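Mirolysin (Tannerella forsythia, PDB 6R7V) is a zinc metallopeptidase of the pappalysin family that probably cleaves peptide bonds in proteins, here held latent as a zymogen by a cysteine switch. Local coordinates at residues 7-12 against 215-220; 49-54 against 103-108; 204-209 against 264-269. The protein carries 1 engineered substitution. All blocks are in the same frame, centred on the assembly; numbering follows the deposited sequence.

Contact 1: 7-12 against 215-220; sequences GSELNM and LRHIWG. With ZN (zinc ion), chain D; CA (calcium ion), chain B.
In this cysteine-switch zymogen, the pro-segment 7-12 lies over the third-histidine end of the metzincin zinc site, where Glu9 CG meets His217 CE1 at 3.5 Å. The methylene arrives at the ring's edge, and the carboxylate is turned 79° from the ring. Glu9 OE1 goes on to the hydroxyl of Tyr269. His217 binds the zinc through NE2 at 2.0 Å, with His207, His211 and Cys6 of the pro-segment, while its ND1 is bonded to Asp221; both ring nitrogens are thus engaged and the imidazole's rotation is fixed. Trp219 CH2 lies against one ring face and water 1 against the opposite one.

Farther along, the extended chain of Arg216 crosses the Leu10 and Met12 side chains at about a right angle: Leu10 CD1 covers one guanidinium face, 3.9 Å from Arg216 NE, and Met12 CG comes in obliquely, 3.7 Å from Arg216 NH1. Water 2, accepting from Arg216 NH1, joins it to Leu10 O, 2.9 Å from each. Glycine suits Gly220 (phi 87°), where a CB would jam against Trp219 O. Water 1 donates to Ser8 O and accepts from His217 N, and water 3 spans Met12 N at 3.0 Å and Gly220 O at 2.7 Å.

Contact 2: 49-54 against 103-108; sequences VVVHVV and FKLARR
With CG1 anti to the backbone N (chi1 176°), Val49 sets its other methyl, CG2, beside that N and against Phe103, where it meets CD2 at the ring edge, 4.0 Å away. Val51 repeats the torsion, and its CG2 lies 4.0 Å from Leu105 CD2. Beta-branched valines and a leucine suit this buried strand pairing, a parallel one, in which Val49 and Leu105 point to the same face.

The backbone pairing is short. Val49 N donates to Lys104 O at 2.8 Å, and Val49 O accepts from Ala106 N, also at 2.8 Å and nearly straight (168°), so one residue of strand 49-54 grips the two neighbours of Leu105. The carbonyl of Val49 also receives a CA-H contact from Leu105. The small CB of Ala106 fits close to this carbonyl, 3.6 Å from Val49 O. Beyond the single bridge the strands diverge, their short axes 58° apart, and 106-108 leaves as loop.

Helix 64-77 covers the face bearing Val49 and Val51, with Ile71 on Val49, Ile67 on Val51 and Leu74 on Phe103. Within the mixed sheet, strand 45-55 also pairs in parallel with strands 118-122 and 152-157.

Contact 3: 204-209 against 264-269; sequences TATHAV and MNYMDY. Engineered in segment 204-209: Ala208 (natural residue Glu). With ZN (zinc ion), chain D.
The zinc-binding helix of a metzincin meets its Met-turn here: His207, the first histidine of what is naturally an HExxH motif, its glutamate here replaced by the engineered Ala208, packs on the type I turn Asn265-Asp268 that carries Met267. His207 CG stands anti to the backbone N (chi1 174°), which swings the ring off the helix so that NE2 binds the zinc at 2.0 Å and ND1 faces the turn. There ND1 donates to Tyr266 O at 2.7 Å, in the carbonyl plane but 16° out of the ring's own plane. Metal on one nitrogen and carbonyl on the other fix the ring's rotation, and the carbonyl would probably enrich the imidazole's electron density as a second-shell partner.

Met267 bends at chi2 and chi3 to bring its methyl over one face of the ring: CE lies 4.1 Å from the His207 ring centroid, 5° off the normal, a CH-pi contact, with the sulfur over the same face, farther away. A flexible, polarisable side chain suits this hydrophobic support of the zinc ligand. The turn is braced by an Asx turn, Asn265 OD1 accepting from Met267 N at 2.9 Å; the short side chain of asparagine, like that of aspartate, places its oxygen within reach of the N-H two residues on.

Ala208 faces away toward strand 182-185. On the residue before His207, Thr206 OG1 is bonded to Asp77 on helix 64-77, while Thr206 CG2 makes a CH-pi contact over the Tyr266 face, 3.9 Å from the ring centroid.

In the fold
Contacts 1 and 3 share the zinc: His217 of the first and His207 of the second bind it, and their centres lie 11 Å apart. They also touch directly, through two probable hydrogen bonds, Glu9 OE1 to Tyr269 OH at 2.7 Å and Ile218 N to Met267 O at 3.1 Å. Through Glu9 the pro-segment is probably tied to the residue just after the Met-turn, while the Ile218 bond joins the third-histidine loop to the turn itself. Contact 2 lies across the chain's centre from contact 1, their centres 27 Å apart, and belongs to the sheet that backs the active-site helix. It meets contact 3 through apolar packing, with Phe103 CZ 3.8 Å from Val209 CG1.

Contact 1: 7-12 against 215-220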
loop_
_atom_site.group_PDB
_atom_site.type_symbol
_atom_site.label_atom_id
_atom_site.label_comp_id
_atom_site.label_asym_id
_atom_site.label_seq_id
_atom_site.Cartn_x
_atom_site.Cartn_y
_atom_site.Cartn_z
ATOM N N GLY A 7 -8.998 -5.076 -1.407
ATOM C CA GLY A 7 -10.009 -4.924 -0.372
ATOM C C GLY A 7 -10.034 -3.545 0.257
ATOM O O GLY A 7 -10.662 -3.377 1.313
ATOM N N SER A 8 -9.377 -2.532 -0.363
ATOM C CA SER A 8 -9.328 -1.196 0.213
ATOM C C SER A 8 -9.984 -0.127 -0.642
ATOM O O SER A 8 -9.448 0.962 -0.804
ATOM C CB SER A 8 -7.892 -0.807 0.513
ATOM O OG SER A 8 -7.327 -1.700 1.456
ATOM N N GLU A 9 -11.193 -0.401 -1.104
ATOM C CA GLU A 9 -11.966 0.597 -1.823
ATOM C C GLU A 9 -12.659 1.505 -0.812
ATOM O O GLU A 9 -13.091 1.034 0.241
ATOM C CB GLU A 9 -12.998 -0.082 -2.741
ATOM C CG GLU A 9 -12.369 -0.869 -3.890
ATOM C CD GLU A 9 -13.270 -1.679 -4.805
ATOM O OE1 GLU A 9 -12.742 -2.281 -5.769
ATOM O OE2 GLU A 9 -14.498 -1.721 -4.561
ATOM N N LEU A 10 -12.831 2.789 -1.158
ATOM C CA LEU A 10 -13.549 3.752 -0.336
ATOM C C LEU A 10 -14.613 4.441 -1.167
ATOM O O LEU A 10 -14.425 5.568 -1.639
ATOM C CB LEU A 10 -12.625 4.798 0.316
ATOM C CG LEU A 10 -11.638 4.281 1.384
ATOM C CD1 LEU A 10 -10.710 5.417 1.840
ATOM C CD2 LEU A 10 -12.371 3.707 2.619
ATOM N N ASN A 11 -15.733 3.742 -1.384
ATOM C CA ASN A 11 -16.859 4.278 -2.132
ATOM C C ASN A 11 -17.636 5.172 -1.194
ATOM O O ASN A 11 -18.409 4.687 -0.369
ATOM C CB ASN A 11 -17.700 3.140 -2.713
ATOM C CG ASN A 11 -18.817 3.637 -3.584
ATOM O OD1 ASN A 11 -19.405 4.689 -3.325
ATOM N ND2 ASN A 11 -19.119 2.898 -4.647
ATOM N N MET A 12 -17.359 6.471 -1.261
ATOM C CA MET A 12 -17.896 7.424 -0.302
ATOM C C MET A 12 -19.413 7.510 -0.319
ATOM O O MET A 12 -19.977 7.617 0.768
ATOM C CB MET A 12 -17.250 8.806 -0.462
ATOM C CG MET A 12 -15.761 8.798 -0.141
ATOM S SD MET A 12 -15.252 8.032 1.438
ATOM C CE MET A 12 -16.089 9.032 2.598
ATOM N N LEU A 215 -3.219 6.821 0.489
ATOM C CA LEU A 215 -3.692 7.021 -0.882
ATOM C C LEU A 215 -4.930 6.215 -1.174
ATOM O O LEU A 215 -5.091 5.086 -0.662
ATOM C CB LEU A 215 -2.612 6.634 -1.903
ATOM C CG LEU A 215 -1.287 7.375 -1.795
ATOM C CD1 LEU A 215 -0.379 6.983 -2.940
ATOM C CD2 LEU A 215 -1.481 8.900 -1.750
ATOM N N ARG A 216 -5.744 6.751 -2.082
ATOM C CA ARG A 216 -6.966 6.099 -2.551
ATOM C C ARG A 216 -6.823 5.680 -3.991
ATOM O O ARG A 216 -6.033 6.248 -4.766
ATOM C CB ARG A 216 -8.130 7.083 -2.466
ATOM C CG ARG A 216 -8.440 7.504 -1.057
ATOM C CD ARG A 216 -9.738 8.243 -1.049
ATOM N NE ARG A 216 -9.968 8.897 0.230
ATOM C CZ ARG A 216 -11.101 9.508 0.542
ATOM N NH1 ARG A 216 -12.125 9.495 -0.303
ATOM N NH2 ARG A 216 -11.227 10.126 1.705
ATOM N N HIS A 217 -7.712 4.784 -4.412
ATOM C CA HIS A 217 -7.798 4.435 -5.828
ATOM C C HIS A 217 -7.966 5.673 -6.673
ATOM O O HIS A 217 -8.776 6.552 -6.347
ATOM C CB HIS A 217 -8.957 3.497 -6.052
ATOM C CG HIS A 217 -8.695 2.155 -5.469
ATOM N ND1 HIS A 217 -9.714 1.383 -4.985
ATOM C CD2 HIS A 217 -7.525 1.502 -5.289
ATOM C CE1 HIS A 217 -9.152 0.268 -4.547
ATOM N NE2 HIS A 217 -7.832 0.304 -4.668
ATOM N N ILE A 218 -7.202 5.730 -7.769
ATOM C CA ILE A 218 -7.103 6.950 -8.569
ATOM C C ILE A 218 -8.459 7.367 -9.199
ATOM O O ILE A 218 -8.703 8.551 -9.426
ATOM C CB ILE A 218 -6.013 6.766 -9.638
ATOM C CG1 ILE A 218 -5.706 8.076 -10.363
ATOM C CG2 ILE A 218 -6.367 5.635 -10.636
ATOM C CD1 ILE A 218 -4.379 8.037 -11.126
ATOM N N TRP A 219 -9.328 6.395 -9.469
ATOM C CA TRP A 219 -10.624 6.706 -10.087
ATOM C C TRP A 219 -11.718 7.099 -9.072
ATOM O O TRP A 219 -12.846 7.414 -9.492
ATOM C CB TRP A 219 -11.109 5.546 -10.963
ATOM C CG TRP A 219 -11.540 4.353 -10.191
ATOM C CD1 TRP A 219 -12.804 4.042 -9.792
ATOM C CD2 TRP A 219 -10.688 3.321 -9.679
ATOM N NE1 TRP A 219 -12.787 2.883 -9.043
ATOM C CE2 TRP A 219 -11.505 2.413 -8.972
ATOM C CE3 TRP A 219 -9.319 3.039 -9.804
ATOM C CZ2 TRP A 219 -10.993 1.268 -8.348
ATOM C CZ3 TRP A 219 -8.809 1.914 -9.174
ATOM C CH2 TRP A 219 -9.653 1.023 -8.478
ATOM N N GLY A 220 -11.417 7.087 -7.779
ATOM C CA GLY A 220 -12.379 7.574 -6.791
ATOM C C GLY A 220 -13.415 6.610 -6.247
ATOM O O GLY A 220 -14.305 7.042 -5.515
HETATM ZN ZN ZN D . -6.402 -0.763 -3.707
HETATM CA CA CA B . -14.458 8.141 -10.941
HETATM O O HOH W 1 -9.195 3.424 -2.331
HETATM O O HOH W 2 -12.751 7.693 -2.538
HETATM O O HOH W 3 -16.189 7.755 -3.736
HETATM O O HOH W 4 -13.827 10.362 -10.367
#

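Contact 2: 49-54 against 103-108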
loop_
_atom_site.group_PDB
_atom_site.type_symbol
_atom_site.label_atom_id
_atom_site.label_comp_id
_atom_site.label_asym_id
_atom_site.label_seq_id
_atom_site.Cartn_x
_atom_site.Cartn_y
_atom_site.Cartn_z
ATOM N N VAL A 49 10.294 -2.949 8.543
ATOM C CA VAL A 49 9.281 -3.868 8.071
ATOM C C VAL A 49 9.446 -5.224 8.713
ATOM O O VAL A 49 10.553 -5.736 8.843
ATOM C CB VAL A 49 9.392 -4.013 6.517
ATOM C CG1 VAL A 49 8.402 -5.051 5.964
ATOM C CG2 VAL A 49 9.182 -2.662 5.821
ATOM N N VAL A 50 8.332 -5.854 9.042
ATOM C CA VAL A 50 8.299 -7.260 9.401
ATOM C C VAL A 50 7.325 -7.943 8.456
ATOM O O VAL A 50 6.201 -7.460 8.230
ATOM C CB VAL A 50 7.981 -7.521 10.892
ATOM C CG1 VAL A 50 6.651 -6.885 11.329
ATOM C CG2 VAL A 50 8.023 -9.015 11.219
ATOM N N VAL A 51 7.796 -9.018 7.835
ATOM C CA VAL A 51 6.947 -9.831 6.940
ATOM C C VAL A 51 6.549 -11.096 7.663
ATOM O O VAL A 51 7.425 -11.883 8.087
ATOM C CB VAL A 51 7.685 -10.143 5.624
ATOM C CG1 VAL A 51 6.798 -10.990 4.698
ATOM C CG2 VAL A 51 8.072 -8.837 4.935
ATOM N N HIS A 52 5.232 -11.302 7.801
ATOM C CA HIS A 52 4.682 -12.485 8.449
ATOM C C HIS A 52 4.201 -13.451 7.408
ATOM O O HIS A 52 3.138 -13.203 6.830
ATOM C CB HIS A 52 3.516 -12.153 9.390
ATOM C CG HIS A 52 3.808 -11.101 10.404
ATOM N ND1 HIS A 52 4.621 -11.357 11.486
ATOM C CD2 HIS A 52 3.346 -9.825 10.495
ATOM C CE1 HIS A 52 4.663 -10.232 12.190
ATOM N NE2 HIS A 52 3.887 -9.288 11.641
ATOM N N VAL A 53 4.949 -14.549 7.171
ATOM C CA VAL A 53 4.491 -15.581 6.227
ATOM C C VAL A 53 3.631 -16.552 7.014
ATOM O O VAL A 53 4.109 -17.152 7.992
ATOM C CB VAL A 53 5.662 -16.294 5.517
ATOM C CG1 VAL A 53 5.151 -17.329 4.510
ATOM C CG2 VAL A 53 6.588 -15.289 4.834
ATOM N N VAL A 54 2.346 -16.674 6.620
ATOM C CA VAL A 54 1.405 -17.563 7.294
ATOM C C VAL A 54 1.041 -18.611 6.262
ATOM O O VAL A 54 0.496 -18.273 5.212
ATOM C CB VAL A 54 0.187 -16.762 7.834
ATOM C CG1 VAL A 54 -0.782 -17.689 8.555
ATOM C CG2 VAL A 54 0.633 -15.604 8.755
ATOM N N PHE A 103 12.518 1.357 2.921
ATOM C CA PHE A 103 11.984 0.212 3.649
ATOM C C PHE A 103 13.118 -0.702 3.984
ATOM O O PHE A 103 13.977 -0.952 3.138
ATOM C CB PHE A 103 10.950 -0.541 2.801
ATOM C CG PHE A 103 9.749 0.287 2.424
ATOM C CD1 PHE A 103 9.796 1.159 1.337
ATOM C CD2 PHE A 103 8.579 0.230 3.177
ATOM C CE1 PHE A 103 8.686 1.932 0.992
ATOM C CE2 PHE A 103 7.481 1.036 2.855
ATOM C CZ PHE A 103 7.540 1.881 1.753
ATOM N N LYS A 104 13.169 -1.171 5.236
ATOM C CA LYS A 104 14.211 -2.126 5.612
ATOM C C LYS A 104 13.612 -3.170 6.497
ATOM O O LYS A 104 12.873 -2.840 7.431
ATOM C CB LYS A 104 15.393 -1.466 6.349
ATOM C CG LYS A 104 16.252 -0.522 5.531
ATOM C CD LYS A 104 17.409 0.026 6.390
ATOM C CE LYS A 104 17.994 1.243 5.737
ATOM N NZ LYS A 104 19.180 1.753 6.466
ATOM N N LEU A 105 14.002 -4.436 6.288
ATOM C CA LEU A 105 13.527 -5.460 7.190
ATOM C C LEU A 105 14.098 -5.226 8.588
ATOM O O LEU A 105 15.285 -4.905 8.739
ATOM C CB LEU A 105 13.962 -6.837 6.695
ATOM C CG LEU A 105 13.256 -7.336 5.418
ATOM C CD1 LEU A 105 13.923 -8.641 4.919
ATOM C CD2 LEU A 105 11.768 -7.641 5.703
ATOM N N ALA A 106 13.253 -5.382 9.602
ATOM C CA ALA A 106 13.667 -5.222 10.988
ATOM C C ALA A 106 14.782 -6.181 11.356
ATOM O O ALA A 106 14.838 -7.300 10.862
ATOM C CB ALA A 106 12.473 -5.477 11.903
ATOM N N ARG A 107 15.669 -5.738 12.254
ATOM C CA ARG A 107 16.762 -6.549 12.755
ATOM C C ARG A 107 16.634 -6.756 14.257
ATOM O O ARG A 107 17.377 -7.541 14.848
ATOM C CB ARG A 107 18.133 -5.959 12.387
ATOM C CG ARG A 107 18.364 -5.900 10.872
ATOM C CD ARG A 107 18.439 -7.257 10.174
ATOM N NE ARG A 107 19.351 -8.205 10.826
ATOM C CZ ARG A 107 20.663 -8.274 10.614
ATOM N NH1 ARG A 107 21.249 -7.449 9.755
ATOM N NH2 ARG A 107 21.397 -9.170 11.260
ATOM N N ARG A 108 15.669 -6.061 14.868
ATOM C CA ARG A 108 15.380 -6.208 16.311
ATOM C C ARG A 108 13.890 -6.399 16.473
ATOM O O ARG A 108 13.123 -5.613 15.900
ATOM C CB ARG A 108 15.850 -4.975 17.097
ATOM C CG ARG A 108 17.359 -4.821 17.071
ATOM C CD ARG A 108 17.778 -3.496 17.599
ATOM N NE ARG A 108 19.157 -3.194 17.224
ATOM C CZ ARG A 108 19.864 -2.201 17.748
ATOM N NH1 ARG A 108 19.321 -1.395 18.651
ATOM N NH2 ARG A 108 21.117 -2.000 17.366
#

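Contact 3: 204-209 against 264-269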
loop_
_atom_site.group_PDB
_atom_site.type_symbol
_atom_site.label_atom_id
_atom_site.label_comp_id
_atom_site.label_asym_id
_atom_site.label_seq_id
_atom_site.Cartn_x
_atom_site.Cartn_y
_atom_site.Cartn_z
ATOM N N THR A 204 1.549 -5.277 -6.302
ATOM C CA THR A 204 0.403 -5.439 -5.404
ATOM C C THR A 204 0.782 -4.802 -4.054
ATOM O O THR A 204 -0.003 -4.042 -3.467
ATOM C CB THR A 204 -0.022 -6.911 -5.276
ATOM O OG1 THR A 204 -0.369 -7.383 -6.584
ATOM C CG2 THR A 204 -1.207 -7.086 -4.354
ATOM N N ALA A 205 2.003 -5.066 -3.578
ATOM C CA ALA A 205 2.403 -4.444 -2.307
ATOM C C ALA A 205 2.676 -2.954 -2.458
ATOM O O ALA A 205 2.390 -2.220 -1.528
ATOM C CB ALA A 205 3.633 -5.148 -1.729
ATOM N N THR A 206 3.226 -2.493 -3.608
ATOM C CA THR A 206 3.405 -1.037 -3.766
ATOM C C THR A 206 2.062 -0.335 -3.640
ATOM O O THR A 206 1.940 0.668 -2.911
ATOM C CB THR A 206 4.021 -0.728 -5.147
ATOM O OG1 THR A 206 5.329 -1.321 -5.131
ATOM C CG2 THR A 206 4.196 0.776 -5.391
ATOM N N HIS A 207 1.034 -0.900 -4.309
ATOM C CA HIS A 207 -0.319 -0.352 -4.277
ATOM C C HIS A 207 -0.881 -0.379 -2.831
ATOM O O HIS A 207 -1.439 0.628 -2.367
ATOM C CB HIS A 207 -1.157 -1.208 -5.233
ATOM C CG HIS A 207 -2.617 -0.907 -5.264
ATOM N ND1 HIS A 207 -3.192 -0.248 -6.334
ATOM C CD2 HIS A 207 -3.586 -1.252 -4.382
ATOM C CE1 HIS A 207 -4.486 -0.205 -6.067
ATOM N NE2 HIS A 207 -4.760 -0.779 -4.885
ATOM N N ALA A 208 -0.747 -1.526 -2.132
ATOM C CA ALA A 208 -1.286 -1.658 -0.767
ATOM C C ALA A 208 -0.583 -0.719 0.177
ATOM O O ALA A 208 -1.233 -0.123 1.044
ATOM C CB ALA A 208 -1.126 -3.085 -0.273
ATOM N N VAL A 209 0.750 -0.611 0.067
ATOM C CA VAL A 209 1.505 0.302 0.946
ATOM C C VAL A 209 1.056 1.758 0.649
ATOM O O VAL A 209 0.956 2.558 1.588
ATOM C CB VAL A 209 3.046 0.079 0.823
ATOM C CG1 VAL A 209 3.846 1.151 1.559
ATOM C CG2 VAL A 209 3.424 -1.309 1.330
ATOM N N MET A 264 -1.180 4.175 -15.563
ATOM C CA MET A 264 0.102 3.595 -15.132
ATOM C C MET A 264 0.473 4.033 -13.688
ATOM O O MET A 264 1.571 3.749 -13.211
ATOM C CB MET A 264 1.231 3.882 -16.140
ATOM C CG MET A 264 1.712 5.328 -16.272
ATOM S SD MET A 264 0.501 6.586 -16.757
ATOM C CE MET A 264 0.009 5.972 -18.366
ATOM N N ASN A 265 -0.445 4.719 -13.028
ATOM C CA ASN A 265 -0.292 5.063 -11.608
ATOM C C ASN A 265 -0.422 3.801 -10.787
ATOM O O ASN A 265 -1.282 2.960 -11.076
ATOM C CB ASN A 265 -1.363 6.064 -11.209
ATOM C CG ASN A 265 -1.068 6.694 -9.863
ATOM O OD1 ASN A 265 -1.424 6.150 -8.822
ATOM N ND2 ASN A 265 -0.360 7.824 -9.869
ATOM N N TYR A 266 0.390 3.665 -9.717
ATOM C CA TYR A 266 0.274 2.463 -8.883
ATOM C C TYR A 266 -1.084 2.297 -8.224
ATOM O O TYR A 266 -1.417 1.165 -7.826
ATOM C CB TYR A 266 1.334 2.488 -7.770
ATOM C CG TYR A 266 2.765 2.540 -8.287
ATOM C CD1 TYR A 266 3.251 1.571 -9.150
ATOM C CD2 TYR A 266 3.619 3.578 -7.933
ATOM C CE1 TYR A 266 4.537 1.648 -9.681
ATOM C CE2 TYR A 266 4.924 3.641 -8.424
ATOM C CZ TYR A 266 5.368 2.684 -9.307
ATOM O OH TYR A 266 6.641 2.755 -9.807
ATOM N N MET A 267 -1.869 3.372 -8.092
ATOM C CA MET A 267 -3.160 3.296 -7.432
ATOM C C MET A 267 -4.309 2.994 -8.395
ATOM O O MET A 267 -5.469 3.129 -8.017
ATOM C CB MET A 267 -3.434 4.586 -6.647
ATOM C CG MET A 267 -2.361 4.853 -5.561
ATOM S SD MET A 267 -1.860 3.416 -4.538
ATOM C CE MET A 267 -3.437 3.029 -3.717
ATOM N N ASP A 268 -3.984 2.515 -9.605
ATOM C CA ASP A 268 -5.010 2.008 -10.516
ATOM C C ASP A 268 -5.045 0.469 -10.341
ATOM O O ASP A 268 -4.456 -0.059 -9.389
ATOM C CB ASP A 268 -4.750 2.455 -11.988
ATOM C CG ASP A 268 -6.028 2.568 -12.828
ATOM O OD1 ASP A 268 -7.003 1.847 -12.533
ATOM O OD2 ASP A 268 -6.057 3.382 -13.753
ATOM N N TYR A 269 -5.767 -0.251 -11.231
ATOM C CA TYR A 269 -5.916 -1.708 -11.170
ATOM C C TYR A 269 -5.220 -2.406 -12.325
ATOM O O TYR A 269 -5.509 -3.567 -12.619
ATOM C CB TYR A 269 -7.399 -2.123 -11.152
ATOM C CG TYR A 269 -8.102 -2.123 -9.812
ATOM C CD1 TYR A 269 -7.404 -1.859 -8.630
ATOM C CD2 TYR A 269 -9.451 -2.445 -9.717
ATOM C CE1 TYR A 269 -8.036 -1.939 -7.390
ATOM C CE2 TYR A 269 -10.097 -2.508 -8.487
ATOM C CZ TYR A 269 -9.382 -2.268 -7.325
ATOM O OH TYR A 269 -10.034 -2.290 -6.116
HETATM ZN ZN ZN D . -6.402 -0.763 -3.707
#